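Local coordinates for uncharacterized protein (Singapore grouper iridovirus, PDB 3RJ2) that binds histone H3 and is encoded by a fish iridovirus, at residues I5-F11 with W32-F38; S48-E52 with H76-V81; F54-T60 with R96-N102. All blocks are in the same frame, centred on the assembly; numbering follows the deposited sequence.

In the fold
From the N terminus, strand 6-12 of the four-stranded antiparallel sheet leads, by way of strand 18-22, to strand 31-37 of the six-stranded mixed sheet, and contact 1 closes that first loop by packing one sheet on the other. It stands in series with the other two. The chain returns as strand 44-50, and backbone bonds of Val6 with Asp50 and Asn8 with Ser48 join contact 1 to contact 2. Contact 2 closes the excursion through strands 56-62 and 68-75; contact 3 closes the longer one from strand 56-62 to strand 94-98, which borders strand 31-37. These two cross, since 54-60 lies between the segments of contact 2. Ile5 meets Val49 and Met55, bringing all three together.

Contact 1 of 3, residues I5-F11 with W32-F38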
loop_
_atom_site.group_PDB
_atom_site.type_symbol
_atom_site.label_atom_id
_atom_site.label_comp_id
_atom_site.label_asym_id
_atom_site.label_seq_id
_atom_site.Cartn_x
_atom_site.Cartn_y
_atom_site.Cartn_z
ATOM N N ILE A 5 11.670 1.207 -2.613
ATOM C CA ILE A 5 10.515 1.724 -1.786
ATOM C C ILE A 5 10.331 0.916 -0.498
ATOM O O ILE A 5 10.070 -0.290 -0.518
ATOM C CB ILE A 5 9.188 1.755 -2.591
ATOM C CG1 ILE A 5 9.413 2.380 -3.963
ATOM C CG2 ILE A 5 8.084 2.512 -1.840
ATOM C CD1 ILE A 5 8.817 1.557 -5.075
ATOM N N VAL A 6 10.476 1.602 0.627
ATOM C CA VAL A 6 10.349 0.979 1.933
ATOM C C VAL A 6 9.363 1.812 2.704
ATOM O O VAL A 6 9.574 3.001 2.909
ATOM C CB VAL A 6 11.712 0.890 2.653
ATOM C CG1 VAL A 6 11.542 0.336 4.070
ATOM C CG2 VAL A 6 12.665 0.017 1.838
ATOM N N ALA A 7 8.260 1.197 3.088
ATOM C CA ALA A 7 7.195 1.912 3.772
ATOM C C ALA A 7 7.096 1.465 5.221
ATOM O O ALA A 7 7.060 0.268 5.515
ATOM C CB ALA A 7 5.855 1.713 3.042
ATOM N N ASN A 8 7.098 2.439 6.123
ATOM C CA ASN A 8 6.867 2.194 7.531
ATOM C C ASN A 8 5.439 2.655 7.826
ATOM O O ASN A 8 5.155 3.855 7.793
ATOM C CB ASN A 8 7.905 2.944 8.385
ATOM C CG ASN A 8 7.816 2.591 9.883
ATOM O OD1 ASN A 8 6.955 3.097 10.609
ATOM N ND2 ASN A 8 8.723 1.727 10.346
ATOM N N CYS A 9 4.542 1.696 8.069
ATOM C CA CYS A 9 3.137 1.993 8.345
ATOM C C CYS A 9 2.777 1.745 9.802
ATOM O O CYS A 9 2.910 0.615 10.296
ATOM C CB CYS A 9 2.209 1.144 7.472
ATOM S SG CYS A 9 2.580 1.164 5.710
ATOM N N GLU A 10 2.332 2.813 10.473
ATOM C CA GLU A 10 1.706 2.727 11.795
ATOM C C GLU A 10 0.185 2.819 11.664
ATOM O O GLU A 10 -0.359 3.878 11.376
ATOM C CB GLU A 10 2.196 3.831 12.738
ATOM C CG GLU A 10 3.641 3.711 13.167
ATOM C CD GLU A 10 4.068 4.776 14.202
ATOM O OE1 GLU A 10 3.413 5.843 14.297
ATOM O OE2 GLU A 10 5.072 4.534 14.919
ATOM N N PHE A 11 -0.476 1.690 11.873
ATOM C CA PHE A 11 -1.921 1.612 11.932
ATOM C C PHE A 11 -2.333 1.826 13.366
ATOM O O PHE A 11 -1.815 1.167 14.259
ATOM C CB PHE A 11 -2.411 0.265 11.422
ATOM C CG PHE A 11 -2.341 0.134 9.935
ATOM C CD1 PHE A 11 -1.261 -0.487 9.331
ATOM C CD2 PHE A 11 -3.346 0.659 9.134
ATOM C CE1 PHE A 11 -1.185 -0.598 7.959
ATOM C CE2 PHE A 11 -3.281 0.546 7.753
ATOM C CZ PHE A 11 -2.197 -0.078 7.164
ATOM N N TRP A 32 6.268 -2.959 -6.140
ATOM C CA TRP A 32 5.549 -4.004 -5.421
ATOM C C TRP A 32 4.126 -3.579 -5.078
ATOM O O TRP A 32 3.761 -2.413 -5.225
ATOM C CB TRP A 32 6.319 -4.489 -4.182
ATOM C CG TRP A 32 6.820 -3.404 -3.262
ATOM C CD1 TRP A 32 8.119 -2.973 -3.131
ATOM C CD2 TRP A 32 6.051 -2.637 -2.326
ATOM N NE1 TRP A 32 8.195 -1.980 -2.193
ATOM C CE2 TRP A 32 6.945 -1.752 -1.680
ATOM C CE3 TRP A 32 4.690 -2.607 -1.974
ATOM C CZ2 TRP A 32 6.523 -0.829 -0.706
ATOM C CZ3 TRP A 32 4.271 -1.689 -1.003
ATOM C CH2 TRP A 32 5.188 -0.819 -0.380
ATOM N N ILE A 33 3.324 -4.557 -4.666
ATOM C CA ILE A 33 1.972 -4.332 -4.168
ATOM C C ILE A 33 1.924 -5.021 -2.820
ATOM O O ILE A 33 2.514 -6.091 -2.631
ATOM C CB ILE A 33 0.897 -4.908 -5.119
ATOM C CG1 ILE A 33 0.993 -4.248 -6.498
ATOM C CG2 ILE A 33 -0.502 -4.721 -4.546
ATOM C CD1 ILE A 33 0.134 -4.929 -7.560
ATOM N N TRP A 34 1.257 -4.377 -1.873
ATOM C CA TRP A 34 1.134 -4.892 -0.530
ATOM C C TRP A 34 -0.333 -4.897 -0.116
ATOM O O TRP A 34 -1.037 -3.904 -0.295
ATOM C CB TRP A 34 1.973 -4.029 0.404
ATOM C CG TRP A 34 1.887 -4.338 1.854
ATOM C CD1 TRP A 34 2.558 -5.321 2.529
ATOM C CD2 TRP A 34 1.114 -3.629 2.833
ATOM N NE1 TRP A 34 2.232 -5.279 3.873
ATOM C CE2 TRP A 34 1.354 -4.243 4.084
ATOM C CE3 TRP A 34 0.219 -2.544 2.772
ATOM C CZ2 TRP A 34 0.747 -3.789 5.279
ATOM C CZ3 TRP A 34 -0.388 -2.093 3.970
ATOM C CH2 TRP A 34 -0.110 -2.715 5.197
ATOM N N THR A 35 -0.773 -6.034 0.415
ATOM C CA THR A 35 -2.132 -6.222 0.925
ATOM C C THR A 35 -2.135 -6.607 2.410
ATOM O O THR A 35 -1.393 -7.486 2.832
ATOM C CB THR A 35 -2.876 -7.324 0.132
ATOM O OG1 THR A 35 -2.849 -6.994 -1.258
ATOM C CG2 THR A 35 -4.338 -7.429 0.584
ATOM N N TYR A 36 -2.983 -5.952 3.193
ATOM C CA TYR A 36 -3.050 -6.203 4.629
ATOM C C TYR A 36 -4.495 -6.342 5.058
ATOM O O TYR A 36 -5.280 -5.403 4.918
ATOM C CB TYR A 36 -2.378 -5.054 5.387
ATOM C CG TYR A 36 -2.414 -5.095 6.903
ATOM C CD1 TYR A 36 -2.244 -6.289 7.614
ATOM C CD2 TYR A 36 -2.556 -3.923 7.631
ATOM C CE1 TYR A 36 -2.239 -6.305 9.020
ATOM C CE2 TYR A 36 -2.566 -3.927 9.024
ATOM C CZ TYR A 36 -2.398 -5.112 9.710
ATOM O OH TYR A 36 -2.405 -5.093 11.084
ATOM N N LYS A 37 -4.839 -7.518 5.568
ATOM C CA LYS A 37 -6.146 -7.758 6.167
ATOM C C LYS A 37 -6.073 -7.304 7.616
ATOM O O LYS A 37 -5.212 -7.758 8.353
ATOM C CB LYS A 37 -6.498 -9.249 6.114
ATOM C CG LYS A 37 -7.937 -9.544 6.514
ATOM C CD LYS A 37 -8.209 -11.037 6.574
ATOM C CE LYS A 37 -9.548 -11.299 7.251
ATOM N NZ LYS A 37 -10.035 -12.697 6.978
ATOM N N PHE A 38 -6.957 -6.394 8.011
ATOM C CA PHE A 38 -6.973 -5.872 9.383
ATOM C C PHE A 38 -7.369 -6.953 10.391
ATOM O O PHE A 38 -8.373 -7.643 10.188
ATOM C CB PHE A 38 -7.940 -4.693 9.518
ATOM C CG PHE A 38 -7.583 -3.479 8.664
ATOM C CD1 PHE A 38 -6.367 -3.395 7.985
ATOM C CD2 PHE A 38 -8.470 -2.409 8.569
ATOM C CE1 PHE A 38 -6.051 -2.266 7.224
ATOM C CE2 PHE A 38 -8.158 -1.282 7.812
ATOM C CZ PHE A 38 -6.956 -1.213 7.140
#
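Two strands from different β-sheets, 6-11 and 32-37, face each other across the protein core, and Phe11 with Tyr36 and Phe38 forms an aromatic cluster at one end of this sheet-on-sheet packing. The strand axes approach to 10.6 Å, a gap that side chains must fill, and large flat residues suit it. The CD2-CE2 side of Tyr36 lies over one face of Phe11, CD2 3.6 Å from Phe11 CE1, the planes oblique at 53°, neither stacked nor edge-to-face. Trp34 meets the same ring at its edge, CH2 reaching Phe11 CE1 at 3.6 Å, while Phe38 CE1 approaches Phe11 CE2 obliquely at 4.0 Å. Tyr42 adds a further ring beside Phe11 and shares a hydrogen bond with the Tyr36 hydroxyl, and Glu117 takes the indole N-H of Trp34. At the other end the chi1 of Trp32, 50°, helps bring the indole edge up to Ile5, where NE1 donates to Ile5 O at 3.0 Å, the acceptor lying in the indole plane. Small Ala7 leaves room for the rim of this ring. Asn24 also bonds Ile5 O. The carbonyl is thus gripped by two N-H donors, and in an otherwise apolar interface the buried Trp32 nitrogen finds its partner in the backbone of Ile5.

Contact 2 of 3, residues S48-E52 with H76-V81; sequences SVDGE and HGLEDV
His76 reaches across to the end of strand 48-50 and forms the compact side of this contact, where the turn before strand 81-87 meets its neighbour in the antiparallel sheet. Its imidazole has Glu52 O over one face, 3.3 Å from CG, and Val49 at its edge, where CG1 lies 3.8 Å from CE1. NE2 gives Val49 O a weak hydrogen bond of 3.5 Å. The same carbonyl receives a CA-H...O contact from Val81 CA at 3.2 Å, as the non-hydrogen-bonded pairing of Asp50 with Val81 allows. Gly51 N donates to Asp80 O at 2.8 Å, nearly in line with the carbonyl bond. Glycine suits this place because a β-carbon there would crowd His76 NE2, and Gly77 suits the type II' turn from His76 to Glu79 through its positive phi.

The outer side is looser and acidic. Val81 spreads its methyls, CG1 toward Ser48 OG, and CG2 3.6 Å from Asp50 OD1, while Ser48 OG finds its stronger partner in Glu83. Asp50 OD1 and Asp80 OD2 stand 5.2 Å apart, both on exposed residues. Solvent probably screens these like charges, whereas on the buried side backbone carbonyls offer the histidine ring its polar surroundings.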
loop_
_atom_site.group_PDB
_atom_site.type_symbol
_atom_site.label_atom_id
_atom_site.label_comp_id
_atom_site.label_asym_id
_atom_site.label_seq_id
_atom_site.Cartn_x
_atom_site.Cartn_y
_atom_site.Cartn_z
ATOM N N SER A 48 5.605 6.496 6.753
ATOM C CA SER A 48 6.858 7.108 6.361
ATOM C C SER A 48 7.398 6.299 5.186
ATOM O O SER A 48 7.720 5.121 5.350
ATOM C CB SER A 48 7.843 7.077 7.529
ATOM O OG SER A 48 9.023 7.791 7.202
ATOM N N VAL A 49 7.471 6.904 4.003
ATOM C CA VAL A 49 7.844 6.149 2.808
ATOM C C VAL A 49 9.207 6.572 2.277
ATOM O O VAL A 49 9.403 7.722 1.903
ATOM C CB VAL A 49 6.801 6.256 1.669
ATOM C CG1 VAL A 49 7.258 5.450 0.476
ATOM C CG2 VAL A 49 5.430 5.767 2.132
ATOM N N ASP A 50 10.132 5.622 2.255
ATOM C CA ASP A 50 11.476 5.831 1.725
ATOM C C ASP A 50 11.471 5.454 0.248
ATOM O O ASP A 50 11.313 4.281 -0.096
ATOM C CB ASP A 50 12.454 4.942 2.494
ATOM C CG ASP A 50 13.857 5.500 2.527
ATOM O OD1 ASP A 50 14.247 6.250 1.597
ATOM O OD2 ASP A 50 14.582 5.184 3.501
ATOM N N GLY A 51 11.600 6.450 -0.621
ATOM C CA GLY A 51 11.598 6.227 -2.058
ATOM C C GLY A 51 12.518 7.196 -2.787
ATOM O O GLY A 51 13.695 7.352 -2.428
ATOM N N GLU A 52 11.968 7.841 -3.815
ATOM C CA GLU A 52 12.688 8.791 -4.654
ATOM C C GLU A 52 11.735 9.938 -4.980
ATOM O O GLU A 52 10.515 9.772 -4.899
ATOM C CB GLU A 52 13.152 8.127 -5.959
ATOM C CG GLU A 52 14.124 6.941 -5.794
ATOM C CD GLU A 52 15.408 7.309 -5.067
ATOM O OE1 GLU A 52 15.828 8.482 -5.157
ATOM O OE2 GLU A 52 16.000 6.426 -4.402
ATOM N N HIS A 76 5.474 12.153 -3.858
ATOM C CA HIS A 76 6.745 12.525 -3.213
ATOM C C HIS A 76 7.149 13.984 -3.419
ATOM O O HIS A 76 7.760 14.587 -2.535
ATOM C CB HIS A 76 7.888 11.603 -3.645
ATOM C CG HIS A 76 8.066 10.419 -2.751
ATOM N ND1 HIS A 76 7.178 9.370 -2.726
ATOM C CD2 HIS A 76 9.022 10.123 -1.841
ATOM C CE1 HIS A 76 7.583 8.472 -1.844
ATOM N NE2 HIS A 76 8.703 8.905 -1.296
ATOM N N GLY A 77 6.819 14.556 -4.569
ATOM C CA GLY A 77 7.352 15.883 -4.929
ATOM C C GLY A 77 8.872 15.877 -4.777
ATOM O O GLY A 77 9.534 14.926 -5.194
ATOM N N LEU A 78 9.418 16.911 -4.138
ATOM C CA LEU A 78 10.861 17.010 -3.935
ATOM C C LEU A 78 11.418 16.146 -2.788
ATOM O O LEU A 78 12.643 16.049 -2.619
ATOM C CB LEU A 78 11.281 18.471 -3.726
ATOM C CG LEU A 78 11.520 19.427 -4.906
ATOM C CD1 LEU A 78 12.361 18.811 -6.042
ATOM C CD2 LEU A 78 10.224 19.973 -5.451
ATOM N N GLU A 79 10.540 15.516 -2.014
ATOM C CA GLU A 79 10.961 14.681 -0.877
ATOM C C GLU A 79 11.229 13.243 -1.308
ATOM O O GLU A 79 10.400 12.627 -1.985
ATOM C CB GLU A 79 9.872 14.646 0.206
ATOM C CG GLU A 79 9.336 15.992 0.627
ATOM C CD GLU A 79 10.277 16.765 1.540
ATOM O OE1 GLU A 79 11.077 16.135 2.289
ATOM O OE2 GLU A 79 10.192 18.020 1.514
ATOM N N ASP A 80 12.362 12.688 -0.902
ATOM C CA ASP A 80 12.601 11.265 -1.145
ATOM C C ASP A 80 12.004 10.397 -0.036
ATOM O O ASP A 80 11.686 9.229 -0.253
ATOM C CB ASP A 80 14.088 10.966 -1.382
ATOM C CG ASP A 80 14.988 11.587 -0.339
ATOM O OD1 ASP A 80 14.771 12.770 0.045
ATOM O OD2 ASP A 80 15.935 10.895 0.085
ATOM N N VAL A 81 11.855 10.984 1.146
ATOM C CA VAL A 81 11.159 10.338 2.258
ATOM C C VAL A 81 9.877 11.119 2.545
ATOM O O VAL A 81 9.918 12.288 2.945
ATOM C CB VAL A 81 12.050 10.227 3.514
ATOM C CG1 VAL A 81 11.262 9.660 4.703
ATOM C CG2 VAL A 81 13.284 9.370 3.216
#

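Contact 3 of 3, residues F54-T60 with R96-N102; sequences FMRHRVT and RIHAAIN
Arg58 and His98 form a hydrogen-bonded pair of neighbouring antiparallel strands in the six-stranded mixed sheet, a little before the short helix that starts at Ile101, with Ala100 at its N-cap position. The backbone bonds come first. Arg58 N and His98 O, and His98 N and Arg58 O, bond reciprocally, the second at 2.7 Å, and Thr60 and Arg96 repeat the pattern two residues further along. Between them the non-hydrogen-bonded pair Val59 and Ile97 turns two branched apolar side chains to the opposite face, as suits a sheet core.

Where the second segment leaves its strand, Arg56 O accepts both a side-chain and a backbone donor: ND2 of Asn102 at 3.2 Å, on a lone pair and in the plane of the amide, and, weakly, Ile101 N at 2.8 Å. The Asn102 side chain is placed by a chi1 of 58°, which carries its amide back toward the strand. The carbonyl thereby ties the first turn of the helix to the start of strand 56-62. Among side chains, Arg58 NE donates to Thr60 OG1, and Thr134 holds His98 NE2.

Apolar contacts are made by Ile101, whose CG2 touches Arg56 CG at 3.6 Å, at the edge of that guanidinium, and whose CD1 lies 3.8 Å from Arg58 CD; long arginine chains offer methylene groups here. Leu135 of helix 128-136 covers Ile101 as well.

Two waters bridge the segments. One accepts weakly from Arg56 NH2 and donates to Ile101 O. The other lies 2.7 Å from His98 ND1, donates to Arg58 O at 2.9 Å and stands 2.6 Å from Thr60 OG1.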
loop_
_atom_site.group_PDB
_atom_site.type_symbol
_atom_site.label_atom_id
_atom_site.label_comp_id
_atom_site.label_asym_id
_atom_site.label_seq_id
_atom_site.Cartn_x
_atom_site.Cartn_y
_atom_site.Cartn_z
ATOM N N PHE A 54 9.385 12.569 -6.735
ATOM C CA PHE A 54 8.346 12.479 -7.765
ATOM C C PHE A 54 7.723 11.086 -7.914
ATOM O O PHE A 54 6.967 10.858 -8.854
ATOM C CB PHE A 54 8.827 13.049 -9.122
ATOM C CG PHE A 54 9.383 14.458 -9.031
ATOM C CD1 PHE A 54 8.535 15.555 -8.900
ATOM C CD2 PHE A 54 10.753 14.680 -9.039
ATOM C CE1 PHE A 54 9.053 16.856 -8.795
ATOM C CE2 PHE A 54 11.275 15.977 -8.929
ATOM C CZ PHE A 54 10.420 17.057 -8.808
ATOM N N MET A 55 8.001 10.167 -6.983
ATOM C CA MET A 55 7.277 8.872 -6.964
ATOM C C MET A 55 5.824 9.072 -6.532
ATOM O O MET A 55 5.513 9.985 -5.783
ATOM C CB MET A 55 7.929 7.870 -6.002
ATOM C CG MET A 55 8.955 6.930 -6.608
ATOM S SD MET A 55 9.474 5.776 -5.321
ATOM C CE MET A 55 10.887 5.039 -6.142
ATOM N N ARG A 56 4.939 8.202 -6.993
ATOM C CA ARG A 56 3.568 8.225 -6.532
ATOM C C ARG A 56 3.226 6.832 -6.058
ATOM O O ARG A 56 3.597 5.866 -6.707
ATOM C CB ARG A 56 2.641 8.654 -7.661
ATOM C CG ARG A 56 1.169 8.485 -7.380
ATOM C CD ARG A 56 0.383 9.576 -8.073
ATOM N NE ARG A 56 -0.284 9.083 -9.262
ATOM C CZ ARG A 56 -0.793 9.864 -10.216
ATOM N NH1 ARG A 56 -0.696 11.193 -10.140
ATOM N NH2 ARG A 56 -1.387 9.307 -11.260
ATOM N N HIS A 57 2.530 6.741 -4.932
ATOM C CA HIS A 57 1.990 5.470 -4.447
ATOM C C HIS A 57 0.480 5.572 -4.284
ATOM O O HIS A 57 -0.055 6.659 -4.045
ATOM C CB HIS A 57 2.639 5.077 -3.116
ATOM C CG HIS A 57 4.120 5.270 -3.104
ATOM N ND1 HIS A 57 4.745 6.217 -2.316
ATOM C CD2 HIS A 57 5.098 4.683 -3.832
ATOM C CE1 HIS A 57 6.048 6.188 -2.544
ATOM N NE2 HIS A 57 6.288 5.264 -3.458
ATOM N N ARG A 58 -0.203 4.444 -4.408
ATOM C CA ARG A 58 -1.619 4.398 -4.135
ATOM C C ARG A 58 -1.891 3.582 -2.868
ATOM O O ARG A 58 -1.401 2.457 -2.708
ATOM C CB ARG A 58 -2.344 3.812 -5.337
ATOM C CG ARG A 58 -3.812 3.962 -5.314
ATOM C CD ARG A 58 -4.399 3.321 -6.567
ATOM N NE ARG A 58 -5.561 2.531 -6.223
ATOM C CZ ARG A 58 -6.788 2.709 -6.689
ATOM N NH1 ARG A 58 -7.051 3.655 -7.580
ATOM N NH2 ARG A 58 -7.745 1.911 -6.260
ATOM N N VAL A 59 -2.655 4.187 -1.961
ATOM C CA VAL A 59 -3.189 3.505 -0.785
ATOM C C VAL A 59 -4.700 3.354 -0.969
ATOM O O VAL A 59 -5.416 4.345 -1.120
ATOM C CB VAL A 59 -2.932 4.307 0.520
ATOM C CG1 VAL A 59 -3.379 3.495 1.726
ATOM C CG2 VAL A 59 -1.471 4.678 0.635
ATOM N N THR A 60 -5.166 2.113 -0.950
ATOM C CA THR A 60 -6.556 1.794 -1.228
ATOM C C THR A 60 -7.079 1.037 -0.014
ATOM O O THR A 60 -6.332 0.270 0.633
ATOM C CB THR A 60 -6.689 0.921 -2.513
ATOM O OG1 THR A 60 -5.928 1.515 -3.576
ATOM C CG2 THR A 60 -8.135 0.794 -2.964
ATOM N N ARG A 96 -4.259 -1.753 0.894
ATOM C CA ARG A 96 -3.326 -2.135 -0.136
ATOM C C ARG A 96 -2.499 -0.901 -0.479
ATOM O O ARG A 96 -3.012 0.230 -0.490
ATOM C CB ARG A 96 -4.070 -2.695 -1.358
ATOM C CG ARG A 96 -3.205 -3.030 -2.582
ATOM C CD ARG A 96 -3.954 -3.895 -3.576
ATOM N NE ARG A 96 -4.231 -5.225 -3.026
ATOM C CZ ARG A 96 -5.212 -6.028 -3.436
ATOM N NH1 ARG A 96 -6.056 -5.648 -4.401
ATOM N NH2 ARG A 96 -5.354 -7.216 -2.872
ATOM N N ILE A 97 -1.209 -1.115 -0.708
ATOM C CA ILE A 97 -0.353 -0.075 -1.249
ATOM C C ILE A 97 0.156 -0.549 -2.604
ATOM O O ILE A 97 0.678 -1.665 -2.711
ATOM C CB ILE A 97 0.825 0.249 -0.279
ATOM C CG1 ILE A 97 0.277 0.816 1.043
ATOM C CG2 ILE A 97 1.823 1.183 -0.925
ATOM C CD1 ILE A 97 1.311 1.077 2.144
ATOM N N HIS A 98 -0.046 0.258 -3.645
ATOM C CA HIS A 98 0.670 0.072 -4.903
ATOM C C HIS A 98 1.828 1.057 -4.849
ATOM O O HIS A 98 1.606 2.270 -4.952
ATOM C CB HIS A 98 -0.207 0.386 -6.132
ATOM C CG HIS A 98 -1.304 -0.610 -6.385
ATOM N ND1 HIS A 98 -2.434 -0.695 -5.597
ATOM C CD2 HIS A 98 -1.449 -1.551 -7.348
ATOM C CE1 HIS A 98 -3.218 -1.656 -6.054
ATOM N NE2 HIS A 98 -2.648 -2.184 -7.122
ATOM N N ALA A 99 3.046 0.542 -4.679
ATOM C CA ALA A 99 4.261 1.357 -4.641
ATOM C C ALA A 99 4.778 1.736 -6.031
ATOM O O ALA A 99 4.845 0.899 -6.927
ATOM C CB ALA A 99 5.341 0.626 -3.871
ATOM N N ALA A 100 5.157 3.002 -6.190
ATOM C CA ALA A 100 5.552 3.585 -7.471
ATOM C C ALA A 100 4.531 3.241 -8.545
ATOM O O ALA A 100 4.870 2.648 -9.570
ATOM C CB ALA A 100 6.963 3.144 -7.887
ATOM N N ILE A 101 3.276 3.611 -8.291
ATOM C CA ILE A 101 2.205 3.441 -9.271
ATOM C C ILE A 101 2.417 4.398 -10.449
ATOM O O ILE A 101 1.723 4.298 -11.464
ATOM C CB ILE A 101 0.797 3.629 -8.657
ATOM C CG1 ILE A 101 -0.277 3.082 -9.619
ATOM C CG2 ILE A 101 0.551 5.100 -8.308
ATOM C CD1 ILE A 101 -1.519 2.582 -8.960
ATOM N N ASN A 102 3.369 5.325 -10.302
ATOM C CA ASN A 102 3.791 6.189 -11.418
ATOM C C ASN A 102 4.476 5.391 -12.514
ATOM O O ASN A 102 4.495 5.822 -13.664
ATOM C CB ASN A 102 4.654 7.384 -10.972
ATOM C CG ASN A 102 5.905 6.974 -10.248
ATOM O OD1 ASN A 102 7.025 7.191 -10.741
ATOM N ND2 ASN A 102 5.745 6.391 -9.070
HETATM O O HOH W 1 0.307 6.665 -11.885
HETATM O O HOH W 2 -3.497 0.580 -3.469
#